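Local coordinates for iron-containing superoxide dismutase B2 (Trypanosoma brucei, PDB 3ESF), which probably converts superoxide into hydrogen peroxide and molecular oxygen at a single bound iron ion, protecting the cell from toxic radicals, at residues Leu8-Asp13 / Phe78-Met83; Lys18-Glu23 / Tyr168-Asn173; Lys31-Tyr36 / Ala71-His76; Ala126-Asp131 / Pro156-Asp161. The protein carries 1 engineered substitution. All coordinates share one frame; numbering follows the deposited sequence.

From the N terminus, the loop 8-13 comes first and meets the end of helix 64-81 in interaction 1. The next segment, 18-23, leads into helix 22-45 and opens the longest loop, closed when helix 168-171 returns to it in interaction 2. Interactions 1 and 2 therefore cross along the chain. Interaction 3 pairs helices 22-45 and 64-81 and is nested inside both loops. Interaction 4 follows interactions 1 and 3 in series, joins two sheet strands, and is nested inside interaction 2. Interactions 3 and 4 meet at the iron through His76 and Asp161, so the helical hairpin and the C-terminal domain share the metal. Interaction 2 also ties these two domains together.

Interaction 1: residues Leu8-Asp13 / Phe78-Met83; sequences LPWGYD and FYWESM
Leu8, Pro9 and Trp10 fit against Trp80 and its neighbours where helix 64-81 of the alpha-hairpin domain runs out. The N-terminal loop lies along this helix end. The main bump is the CD2 methyl of Leu8. It sits over one face of the Trp80 indole in a CH-pi contact, 3.6 Å from the centroid of the five-membered ring. The opposite face of the indole carries CD2 of Tyr79, so the ring is held between two groups. Pro9 fills the next hollow. Its CD rests 3.6 Å from CB of Trp80, and its CG lies against the carboxylate of Glu81. The Glu81 chain is bent at chi2 (-64°), and this folds the carboxylate back to the proline. Trp10 comes in at about a right angle to Trp80. Its CH2 corner meets CE3 of Trp80 at 3.5 Å, with the ring planes 81° apart. CE of Met83 packs beside CZ2 of Trp10. Behind the contact, Trp80 NE1 is hydrogen-bonded to His33 ND1, and the Trp80 ring meets the iron ligand His28 edge-to-face. The loop thus backs a residue just outside the metal site. The indole N-H of Trp10 is shared between Trp80 O in the last turn of the helix and Met83 O just past its end. Met83 N reaches Trp80 O from the other face of its plane. Both N-H...O angles are bent to 138°. Trp10 NE1 lies 3.3 Å from Trp80 O and 2.9 Å from Met83 O, above the plane of the Met83 carbonyl.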
# COMPACT_ATOMS: atom_id res chain seq x y z
N LEU A 8 19.77 -5.07 11.63
CA LEU A 8 19.23 -3.82 12.15
C LEU A 8 20.36 -3.08 12.89
O LEU A 8 21.14 -3.71 13.59
CB LEU A 8 18.06 -4.11 13.09
CG LEU A 8 16.78 -4.65 12.46
CD1 LEU A 8 15.94 -5.36 13.49
CD2 LEU A 8 15.97 -3.52 11.81
N PRO A 9 20.48 -1.76 12.69
CA PRO A 9 21.58 -1.03 13.33
C PRO A 9 21.51 -1.06 14.86
O PRO A 9 22.55 -1.04 15.51
CB PRO A 9 21.44 0.40 12.78
CG PRO A 9 20.56 0.22 11.49
CD PRO A 9 19.63 -0.88 11.85
N TRP A 10 20.31 -1.19 15.42
CA TRP A 10 20.08 -1.02 16.85
C TRP A 10 19.27 -2.14 17.51
O TRP A 10 18.78 -1.97 18.62
CB TRP A 10 19.38 0.33 17.10
CG TRP A 10 18.64 0.83 15.91
CD1 TRP A 10 18.99 1.88 15.11
CD2 TRP A 10 17.43 0.29 15.35
NE1 TRP A 10 18.07 2.03 14.10
CE2 TRP A 10 17.11 1.07 14.22
CE3 TRP A 10 16.59 -0.79 15.70
CZ2 TRP A 10 15.97 0.83 13.43
CZ3 TRP A 10 15.45 -1.02 14.94
CH2 TRP A 10 15.16 -0.22 13.80
N GLY A 11 19.10 -3.26 16.80
CA GLY A 11 18.45 -4.46 17.37
C GLY A 11 16.94 -4.45 17.21
O GLY A 11 16.36 -3.40 16.98
N TYR A 12 16.30 -5.60 17.36
CA TYR A 12 14.85 -5.71 17.12
C TYR A 12 14.05 -4.80 18.05
O TYR A 12 13.05 -4.21 17.64
CB TYR A 12 14.35 -7.17 17.25
CG TYR A 12 14.75 -8.03 16.08
CD1 TYR A 12 15.89 -8.83 16.14
CD2 TYR A 12 14.01 -8.03 14.89
CE1 TYR A 12 16.28 -9.62 15.07
CE2 TYR A 12 14.39 -8.81 13.80
CZ TYR A 12 15.52 -9.61 13.90
OH TYR A 12 15.92 -10.39 12.85
N ASP A 13 14.50 -4.70 19.30
CA ASP A 13 13.80 -3.90 20.31
C ASP A 13 14.36 -2.49 20.44
O ASP A 13 13.99 -1.77 21.36
CB ASP A 13 13.84 -4.59 21.67
CG ASP A 13 15.25 -4.67 22.26
OD1 ASP A 13 16.24 -4.27 21.59
OD2 ASP A 13 15.38 -5.15 23.40
N PHE A 78 18.11 1.85 4.01
CA PHE A 78 18.25 3.28 4.22
C PHE A 78 17.28 3.77 5.33
O PHE A 78 17.64 4.61 6.16
CB PHE A 78 17.99 4.03 2.90
CG PHE A 78 18.65 5.36 2.83
CD1 PHE A 78 20.02 5.47 2.59
CD2 PHE A 78 17.91 6.52 3.02
CE1 PHE A 78 20.65 6.72 2.54
CE2 PHE A 78 18.53 7.77 2.95
CZ PHE A 78 19.89 7.87 2.71
N TYR A 79 16.07 3.23 5.31
CA TYR A 79 15.06 3.47 6.36
C TYR A 79 15.54 3.15 7.80
O TYR A 79 15.37 3.97 8.68
CB TYR A 79 13.82 2.63 6.04
CG TYR A 79 12.70 2.67 7.06
CD1 TYR A 79 12.12 3.88 7.47
CD2 TYR A 79 12.21 1.47 7.61
CE1 TYR A 79 11.06 3.91 8.37
CE2 TYR A 79 11.18 1.48 8.52
CZ TYR A 79 10.59 2.69 8.89
OH TYR A 79 9.54 2.69 9.79
N TRP A 80 16.08 1.95 8.03
CA TRP A 80 16.58 1.59 9.36
C TRP A 80 17.70 2.52 9.79
O TRP A 80 17.74 2.91 10.95
CB TRP A 80 17.07 0.12 9.46
CG TRP A 80 16.06 -0.91 9.07
CD1 TRP A 80 16.23 -1.90 8.15
CD2 TRP A 80 14.73 -1.07 9.59
NE1 TRP A 80 15.09 -2.65 8.04
CE2 TRP A 80 14.15 -2.17 8.91
CE3 TRP A 80 13.97 -0.39 10.56
CZ2 TRP A 80 12.85 -2.63 9.17
CZ3 TRP A 80 12.67 -0.83 10.82
CH2 TRP A 80 12.12 -1.94 10.12
N GLU A 81 18.60 2.87 8.87
CA GLU A 81 19.67 3.83 9.16
C GLU A 81 19.18 5.26 9.41
O GLU A 81 19.85 6.04 10.09
CB GLU A 81 20.73 3.81 8.06
CG GLU A 81 21.61 2.56 8.08
CD GLU A 81 22.46 2.43 9.34
OE1 GLU A 81 22.48 3.37 10.17
OE2 GLU A 81 23.14 1.39 9.51
N SER A 82 18.00 5.59 8.88
CA SER A 82 17.36 6.90 9.05
C SER A 82 16.71 7.07 10.43
O SER A 82 16.14 8.14 10.74
CB SER A 82 16.30 7.11 7.95
OG SER A 82 16.90 7.19 6.65
N MET A 83 16.81 6.03 11.26
CA MET A 83 16.25 6.03 12.61
C MET A 83 17.28 5.56 13.63
O MET A 83 18.23 4.84 13.28
CB MET A 83 14.99 5.17 12.67
CG MET A 83 13.94 5.53 11.60
SD MET A 83 12.43 4.58 11.81
CE MET A 83 13.00 2.88 11.54

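Interaction 2: residues Lys18-Glu23 / Tyr168-Asn173; sequences KGISKE and YIDYKN
The carboxylate of Asp170 grips Ser21 by two bonds at once. Ser21 OG donates to Asp170 OD1 at 2.6 Å, and the oxygen receives it on its syn lone pair. Ser21 N donates to Asp170 OD2 at 2.8 Å. This second bond is nearly straight, with an angle of 167°, and also comes from the syn side. The two bonds spread over both oxygens and should hold the carboxylate against rotation. The next residue, Tyr171, adds a third bond: its hydroxyl donates to Gly19 O at 2.7 Å, in the carbonyl plane and on a lone pair. Around these bonds the packing is lighter. Asp170 OD2 rests 3.3 Å from CA of Ile20. The CG2 methyl of Ile169 lies 3.6 Å from OE1 of Glu23, where the two side chains cross at about a right angle.

The next shell fixes these groups. Ser21 OG lies between its backbone N and carbonyl carbon (chi1 73°), where it also takes a bond from Gln24 N, while Gln24 OE1 accepts from Asp170 N, so both segments lean on the same glutamine. Tyr171 OH has a further partner in Thr181 of helix 175-185. Beyond them lies the second subunit: Tyr168 bonds to His32 of that neighbouring subunit, and Ile169 packs on its Tyr168. The contact joins the alpha-hairpin domain to the C-terminal domain near the dimer interface. Ser21 is the N-cap of helix 22-45, and Asp170 grips this helix start from the short helix 168-171.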
# COMPACT_ATOMS: atom_id res chain seq x y z
N LYS A 18 11.02 4.39 22.09
CA LYS A 18 10.61 5.60 21.36
C LYS A 18 9.42 5.44 20.41
O LYS A 18 9.11 6.32 19.61
CB LYS A 18 11.79 6.25 20.63
CG LYS A 18 12.35 7.48 21.37
CD LYS A 18 13.82 7.68 21.12
CE LYS A 18 14.35 8.95 21.82
NZ LYS A 18 13.97 10.13 20.97
N GLY A 19 8.75 4.29 20.47
CA GLY A 19 7.49 4.16 19.76
C GLY A 19 7.45 3.26 18.55
O GLY A 19 6.48 3.26 17.80
N ILE A 20 8.50 2.46 18.34
CA ILE A 20 8.42 1.41 17.31
C ILE A 20 8.76 0.08 17.98
O ILE A 20 9.90 -0.17 18.32
CB ILE A 20 9.27 1.73 16.00
CG1 ILE A 20 8.89 3.10 15.40
CG2 ILE A 20 9.00 0.68 14.94
CD1 ILE A 20 9.63 3.53 14.12
N SER A 21 7.76 -0.78 18.16
CA SER A 21 7.89 -1.94 19.04
C SER A 21 8.75 -3.04 18.44
O SER A 21 8.95 -3.14 17.21
CB SER A 21 6.49 -2.49 19.36
OG SER A 21 5.93 -3.17 18.23
N LYS A 22 9.23 -3.91 19.32
CA LYS A 22 9.92 -5.10 18.92
C LYS A 22 9.11 -5.90 17.89
O LYS A 22 9.67 -6.31 16.88
CB LYS A 22 10.25 -5.95 20.16
CG LYS A 22 11.28 -7.01 19.92
CD LYS A 22 11.37 -7.96 21.12
CE LYS A 22 11.86 -9.33 20.68
NZ LYS A 22 12.43 -10.11 21.82
N GLU A 23 7.81 -6.10 18.14
CA GLU A 23 6.95 -6.81 17.20
C GLU A 23 6.82 -6.14 15.83
O GLU A 23 6.92 -6.81 14.81
CB GLU A 23 5.57 -7.17 17.79
CG GLU A 23 4.76 -8.11 16.86
CD GLU A 23 3.36 -8.42 17.38
OE1 GLU A 23 2.68 -7.51 17.91
OE2 GLU A 23 2.93 -9.60 17.25
N TYR A 168 1.44 -0.53 10.80
CA TYR A 168 0.11 -1.08 11.12
C TYR A 168 0.00 -1.79 12.48
O TYR A 168 -1.02 -1.68 13.16
CB TYR A 168 -0.49 -1.93 9.99
CG TYR A 168 -1.96 -1.59 9.83
CD1 TYR A 168 -2.35 -0.46 9.07
CD2 TYR A 168 -2.94 -2.32 10.50
CE1 TYR A 168 -3.69 -0.09 8.96
CE2 TYR A 168 -4.29 -1.95 10.41
CZ TYR A 168 -4.65 -0.84 9.63
OH TYR A 168 -5.97 -0.47 9.58
N ILE A 169 1.07 -2.48 12.87
CA ILE A 169 1.10 -3.21 14.16
C ILE A 169 1.02 -2.24 15.34
O ILE A 169 0.24 -2.47 16.27
CB ILE A 169 2.33 -4.18 14.26
CG1 ILE A 169 2.16 -5.34 13.27
CG2 ILE A 169 2.51 -4.71 15.68
CD1 ILE A 169 3.38 -6.25 13.10
N ASP A 170 1.80 -1.15 15.31
CA ASP A 170 1.84 -0.20 16.43
C ASP A 170 0.75 0.89 16.34
O ASP A 170 0.30 1.40 17.37
CB ASP A 170 3.19 0.52 16.51
CG ASP A 170 4.33 -0.38 16.95
OD1 ASP A 170 4.07 -1.51 17.41
OD2 ASP A 170 5.49 0.04 16.80
N TYR A 171 0.36 1.28 15.12
CA TYR A 171 -0.45 2.49 14.90
C TYR A 171 -1.77 2.26 14.15
O TYR A 171 -2.60 3.20 14.00
CB TYR A 171 0.38 3.56 14.18
CG TYR A 171 1.52 4.00 15.03
CD1 TYR A 171 1.28 4.81 16.15
CD2 TYR A 171 2.85 3.57 14.79
CE1 TYR A 171 2.32 5.21 17.00
CE2 TYR A 171 3.90 3.98 15.64
CZ TYR A 171 3.62 4.79 16.74
OH TYR A 171 4.63 5.17 17.62
N LYS A 172 -1.95 1.03 13.67
CA LYS A 172 -3.02 0.69 12.74
C LYS A 172 -3.12 1.76 11.66
O LYS A 172 -2.13 2.12 11.02
CB LYS A 172 -4.36 0.52 13.49
CG LYS A 172 -4.26 -0.33 14.75
CD LYS A 172 -4.65 -1.76 14.49
CE LYS A 172 -4.55 -2.61 15.73
NZ LYS A 172 -3.13 -3.05 15.84
N ASN A 173 -4.32 2.30 11.48
CA ASN A 173 -4.61 3.33 10.49
C ASN A 173 -3.97 4.69 10.74
O ASN A 173 -3.98 5.53 9.85
CB ASN A 173 -6.14 3.53 10.47
CG ASN A 173 -6.63 4.23 11.71
OD1 ASN A 173 -6.72 3.63 12.78
ND2 ASN A 173 -6.94 5.52 11.58

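Interaction 3: residues Lys31-Tyr36 / Ala71-His76. With FE (Fe (III) ion), chain E.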
# COMPACT_ATOMS: atom_id res chain seq x y z
N LYS A 31 10.04 -10.43 7.96
CA LYS A 31 9.08 -10.84 6.94
C LYS A 31 9.20 -10.00 5.66
O LYS A 31 9.57 -10.54 4.62
CB LYS A 31 7.64 -10.92 7.49
CG LYS A 31 7.49 -11.75 8.81
CD LYS A 31 7.86 -13.23 8.58
CE LYS A 31 7.19 -14.21 9.56
NZ LYS A 31 7.23 -13.84 11.03
N HIS A 32 8.94 -8.69 5.73
CA HIS A 32 8.96 -7.85 4.54
C HIS A 32 10.34 -7.64 3.95
O HIS A 32 10.55 -7.99 2.78
CB HIS A 32 8.23 -6.51 4.73
CG HIS A 32 6.79 -6.69 5.11
ND1 HIS A 32 5.82 -6.96 4.18
CD2 HIS A 32 6.19 -6.74 6.32
CE1 HIS A 32 4.66 -7.12 4.79
NE2 HIS A 32 4.85 -7.01 6.09
N HIS A 33 11.27 -7.10 4.74
CA HIS A 33 12.60 -6.73 4.27
C HIS A 33 13.37 -7.99 3.82
O HIS A 33 13.84 -8.06 2.67
CB HIS A 33 13.37 -5.89 5.34
CG HIS A 33 14.63 -5.23 4.84
ND1 HIS A 33 15.49 -4.55 5.66
CD2 HIS A 33 15.19 -5.19 3.60
CE1 HIS A 33 16.52 -4.11 4.96
NE2 HIS A 33 16.36 -4.48 3.70
N MET A 34 13.46 -8.98 4.70
CA MET A 34 14.11 -10.25 4.33
C MET A 34 13.38 -11.01 3.22
O MET A 34 14.01 -11.71 2.46
CB MET A 34 14.33 -11.18 5.54
CG MET A 34 15.72 -11.07 6.21
SD MET A 34 17.24 -11.33 5.22
CE MET A 34 16.73 -12.65 4.14
N GLY A 35 12.06 -10.86 3.15
CA GLY A 35 11.28 -11.44 2.06
C GLY A 35 11.74 -11.02 0.67
O GLY A 35 11.77 -11.85 -0.26
N TYR A 36 12.10 -9.75 0.52
CA TYR A 36 12.63 -9.25 -0.76
C TYR A 36 13.96 -9.92 -1.11
O TYR A 36 14.18 -10.27 -2.27
CB TYR A 36 12.81 -7.71 -0.74
CG TYR A 36 11.52 -6.93 -0.52
CD1 TYR A 36 10.45 -7.04 -1.42
CD2 TYR A 36 11.37 -6.06 0.57
CE1 TYR A 36 9.25 -6.33 -1.22
CE2 TYR A 36 10.18 -5.33 0.77
CZ TYR A 36 9.13 -5.48 -0.14
OH TYR A 36 7.95 -4.77 0.03
N ALA A 71 15.20 -2.39 -5.23
CA ALA A 71 14.78 -1.08 -4.74
C ALA A 71 14.27 -1.12 -3.31
O ALA A 71 14.68 -0.31 -2.48
CB ALA A 71 13.72 -0.47 -5.68
N GLN A 72 13.37 -2.06 -3.02
CA GLN A 72 12.88 -2.24 -1.65
C GLN A 72 13.97 -2.65 -0.67
O GLN A 72 13.93 -2.24 0.48
CB GLN A 72 11.74 -3.25 -1.60
CG GLN A 72 10.45 -2.74 -2.22
CD GLN A 72 9.80 -1.65 -1.40
OE1 GLN A 72 10.09 -0.48 -1.58
NE2 GLN A 72 8.89 -2.03 -0.51
N ILE A 73 14.93 -3.46 -1.12
CA ILE A 73 16.08 -3.78 -0.28
C ILE A 73 16.88 -2.53 0.14
O ILE A 73 17.18 -2.33 1.32
CB ILE A 73 16.97 -4.89 -0.94
CG1 ILE A 73 16.17 -6.21 -1.00
CG2 ILE A 73 18.31 -5.07 -0.17
CD1 ILE A 73 16.71 -7.21 -2.01
N PHE A 74 17.24 -1.71 -0.84
CA PHE A 74 17.98 -0.48 -0.56
C PHE A 74 17.14 0.49 0.28
O PHE A 74 17.67 1.07 1.24
CB PHE A 74 18.41 0.15 -1.88
CG PHE A 74 19.00 1.48 -1.75
CD1 PHE A 74 20.39 1.64 -1.83
CD2 PHE A 74 18.20 2.60 -1.52
CE1 PHE A 74 20.97 2.90 -1.69
CE2 PHE A 74 18.78 3.86 -1.36
CZ PHE A 74 20.16 4.02 -1.47
N ASN A 75 15.86 0.65 -0.06
CA ASN A 75 14.97 1.58 0.64
C ASN A 75 14.86 1.21 2.12
O ASN A 75 14.90 2.08 2.96
CB ASN A 75 13.56 1.62 0.02
CG ASN A 75 13.53 2.28 -1.35
OD1 ASN A 75 14.49 2.92 -1.79
ND2 ASN A 75 12.42 2.12 -2.03
N HIS A 76 14.68 -0.07 2.43
CA HIS A 76 14.59 -0.53 3.82
C HIS A 76 15.88 -0.40 4.58
O HIS A 76 15.88 -0.06 5.75
CB HIS A 76 14.09 -1.97 3.87
CG HIS A 76 12.63 -2.09 3.59
ND1 HIS A 76 12.12 -2.08 2.31
CD2 HIS A 76 11.57 -2.13 4.43
CE1 HIS A 76 10.80 -2.13 2.38
NE2 HIS A 76 10.44 -2.14 3.65
FE FE E . 8.52 -1.58 4.45
O HOH W 1 8.01 -0.86 2.50
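Tyr36 and Gln72 make the straighter of the two hydrogen bonds between 31-36 and 71-76. Gln72 NE2 donates to Tyr36 OH at 2.9 Å and 168°, with the hydroxyl in the amide plane. The amide and phenol planes stand nearly perpendicular. The Gln72 chain is bent at chi2 (-70°), which turns the amide toward the hydroxyl. Gln72 NE2 also makes a weak bond to the iron-bound water. His33 NE2 reaches Ile73 O in another weak bond, while His33 ND1 pairs with Trp80 NE1. Within helix 64-81, His76 ND1 donates to Gln72 O at 2.6 Å, almost in its ring plane. His76 N reaches the same oxygen from the opposite face of the carbonyl. The ND1 bond helps set the rotation of the His76 ring.

Two CH-pi contacts come next. CB of Gln72 lies over the face of the Tyr36 ring, 3.5 Å from its centroid, and CB of His76 covers one face of His33. In an apolar contact, CB of Tyr36 meets CG1 of Ile73 at 3.7 Å. His33, Tyr36 and His76 form an aromatic cluster, with CE2 of Tyr36 lying 3.6 Å from CE1 of His76.

The metal bond completes the set. His76 NE2 binds the iron at 2.2 Å, and His28, Asp161 and His165 supply the other protein ligands. From the second subunit, Phe121 packs on both Tyr36 and Gln72. The segments 31-36 and 71-76 run at 134° between their N-to-C directions, closer to antiparallel than to parallel. The arrangement is the alpha-hairpin side of an iron superoxide dismutase active site.

Interaction 4: residues Ala126-Asp131 / Pro156-Asp161. Engineered in segment 156-161: Thr159 (natural residue Ala). With FE (Fe (III) ion), chain E.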
# COMPACT_ATOMS: atom_id res chain seq x y z
N ALA A 126 8.66 8.65 1.90
CA ALA A 126 8.96 10.09 1.95
C ALA A 126 10.45 10.24 2.13
O ALA A 126 11.04 9.56 2.99
CB ALA A 126 8.20 10.80 3.04
N TRP A 127 11.06 11.10 1.32
CA TRP A 127 12.50 11.28 1.36
C TRP A 127 12.89 12.73 1.62
O TRP A 127 12.19 13.67 1.22
CB TRP A 127 13.16 10.89 0.04
CG TRP A 127 12.94 9.49 -0.44
CD1 TRP A 127 11.84 9.02 -1.15
CD2 TRP A 127 13.82 8.37 -0.29
NE1 TRP A 127 12.00 7.72 -1.44
CE2 TRP A 127 13.19 7.27 -0.92
CE3 TRP A 127 15.09 8.19 0.28
CZ2 TRP A 127 13.77 6.01 -0.97
CZ3 TRP A 127 15.67 6.92 0.25
CH2 TRP A 127 15.01 5.84 -0.38
N LEU A 128 14.04 12.89 2.26
CA LEU A 128 14.83 14.10 2.10
C LEU A 128 15.94 13.69 1.12
O LEU A 128 16.58 12.66 1.32
CB LEU A 128 15.40 14.57 3.47
CG LEU A 128 16.37 15.77 3.52
CD1 LEU A 128 15.78 17.02 2.85
CD2 LEU A 128 16.75 16.09 4.97
N VAL A 129 16.12 14.46 0.04
CA VAL A 129 17.18 14.22 -0.92
C VAL A 129 17.93 15.50 -1.22
O VAL A 129 17.42 16.60 -0.98
CB VAL A 129 16.68 13.59 -2.30
CG1 VAL A 129 15.92 12.30 -2.11
CG2 VAL A 129 15.89 14.63 -3.12
N GLN A 130 19.14 15.35 -1.73
CA GLN A 130 19.89 16.49 -2.23
C GLN A 130 20.03 16.37 -3.74
O GLN A 130 20.39 15.31 -4.26
CB GLN A 130 21.27 16.55 -1.58
CG GLN A 130 22.06 17.83 -1.95
CD GLN A 130 23.49 17.81 -1.47
OE1 GLN A 130 24.06 16.74 -1.25
NE2 GLN A 130 24.08 18.99 -1.31
N ASP A 131 19.72 17.46 -4.43
CA ASP A 131 20.16 17.65 -5.82
C ASP A 131 21.71 17.87 -5.89
O ASP A 131 22.25 18.84 -5.37
CB ASP A 131 19.42 18.85 -6.44
CG ASP A 131 19.69 18.99 -7.93
OD1 ASP A 131 20.86 19.01 -8.34
OD2 ASP A 131 18.71 19.09 -8.71
N PRO A 156 19.97 10.42 -1.72
CA PRO A 156 19.10 10.32 -0.57
C PRO A 156 19.85 10.67 0.72
O PRO A 156 21.03 10.38 0.86
CB PRO A 156 18.64 8.86 -0.59
CG PRO A 156 19.70 8.14 -1.30
CD PRO A 156 20.27 9.09 -2.30
N ILE A 157 19.12 11.31 1.64
CA ILE A 157 19.64 11.77 2.91
C ILE A 157 18.90 11.03 4.02
O ILE A 157 19.50 10.46 4.91
CB ILE A 157 19.46 13.33 3.08
CG1 ILE A 157 20.19 14.12 1.97
CG2 ILE A 157 19.81 13.78 4.50
CD1 ILE A 157 21.71 13.80 1.79
N LEU A 158 17.57 11.03 3.94
CA LEU A 158 16.72 10.33 4.92
C LEU A 158 15.51 9.73 4.23
O LEU A 158 15.06 10.24 3.22
CB LEU A 158 16.21 11.30 6.00
CG LEU A 158 17.03 11.84 7.17
CD1 LEU A 158 16.29 12.98 7.80
CD2 LEU A 158 17.38 10.77 8.22
N THR A 159 14.96 8.66 4.80
CA THR A 159 13.65 8.18 4.34
C THR A 159 12.76 7.69 5.49
O THR A 159 13.25 7.17 6.51
CB THR A 159 13.77 7.09 3.20
OG1 THR A 159 12.52 6.97 2.48
CG2 THR A 159 14.19 5.74 3.76
N CYS A 160 11.46 7.89 5.32
CA CYS A 160 10.44 7.25 6.16
C CYS A 160 9.52 6.37 5.28
O CYS A 160 8.87 6.87 4.35
CB CYS A 160 9.63 8.34 6.88
SG CYS A 160 8.28 7.69 7.89
N ASP A 161 9.49 5.06 5.59
CA ASP A 161 8.60 4.08 4.95
C ASP A 161 7.18 4.41 5.35
O ASP A 161 6.91 4.52 6.54
CB ASP A 161 8.95 2.64 5.45
CG ASP A 161 8.32 1.54 4.62
OD1 ASP A 161 7.61 1.83 3.65
OD2 ASP A 161 8.58 0.33 4.91
FE FE E . 8.52 -1.58 4.45
O HOH W 1 8.01 -0.86 2.50
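Leu128 O is gripped by two backbone donors, Ile157 N at 2.9 Å and Leu158 N at 3.2 Å. Both come from the same face of its carbonyl plane. Two residues facing one make this a classic beta bulge, and the antiparallel register shifts by one here. Beyond the bulge the pairing is regular. Ala126 and Cys160 form a hydrogen-bonded pair, with Cys160 N donating to Ala126 O at 2.9 Å. The same oxygen takes a second bond from Thr159 OG1 at 3.0 Å, from above the carbonyl plane. Thr159 is an engineered residue, alanine in the natural protein. With OG1 anti to the backbone N (chi1 -161°), the hydroxyl also lies over the Trp127 indole, and CB of Thr159 makes a CH-pi contact with the six-membered ring. Trp127 and Pro156 lie side by side, CZ3 of the indole meeting CB of the proline at 3.6 Å. Where the bulge swings Ile157 round, its CG2 packs 3.9 Å from CD2 of Leu128.

Asp161, the last residue of the strand, binds the iron through OD2 at 2.0 Å. Its OD1 is held by Trp163 N and weakly by the iron-bound water. Strand 124-131 is the central strand of the sheet, flanked by 137-143 and 154-161. Phe78 of helix 64-81 covers Pro156 and Thr159, while Ala191 of helix 188-196 packs on Ile157 and Leu158.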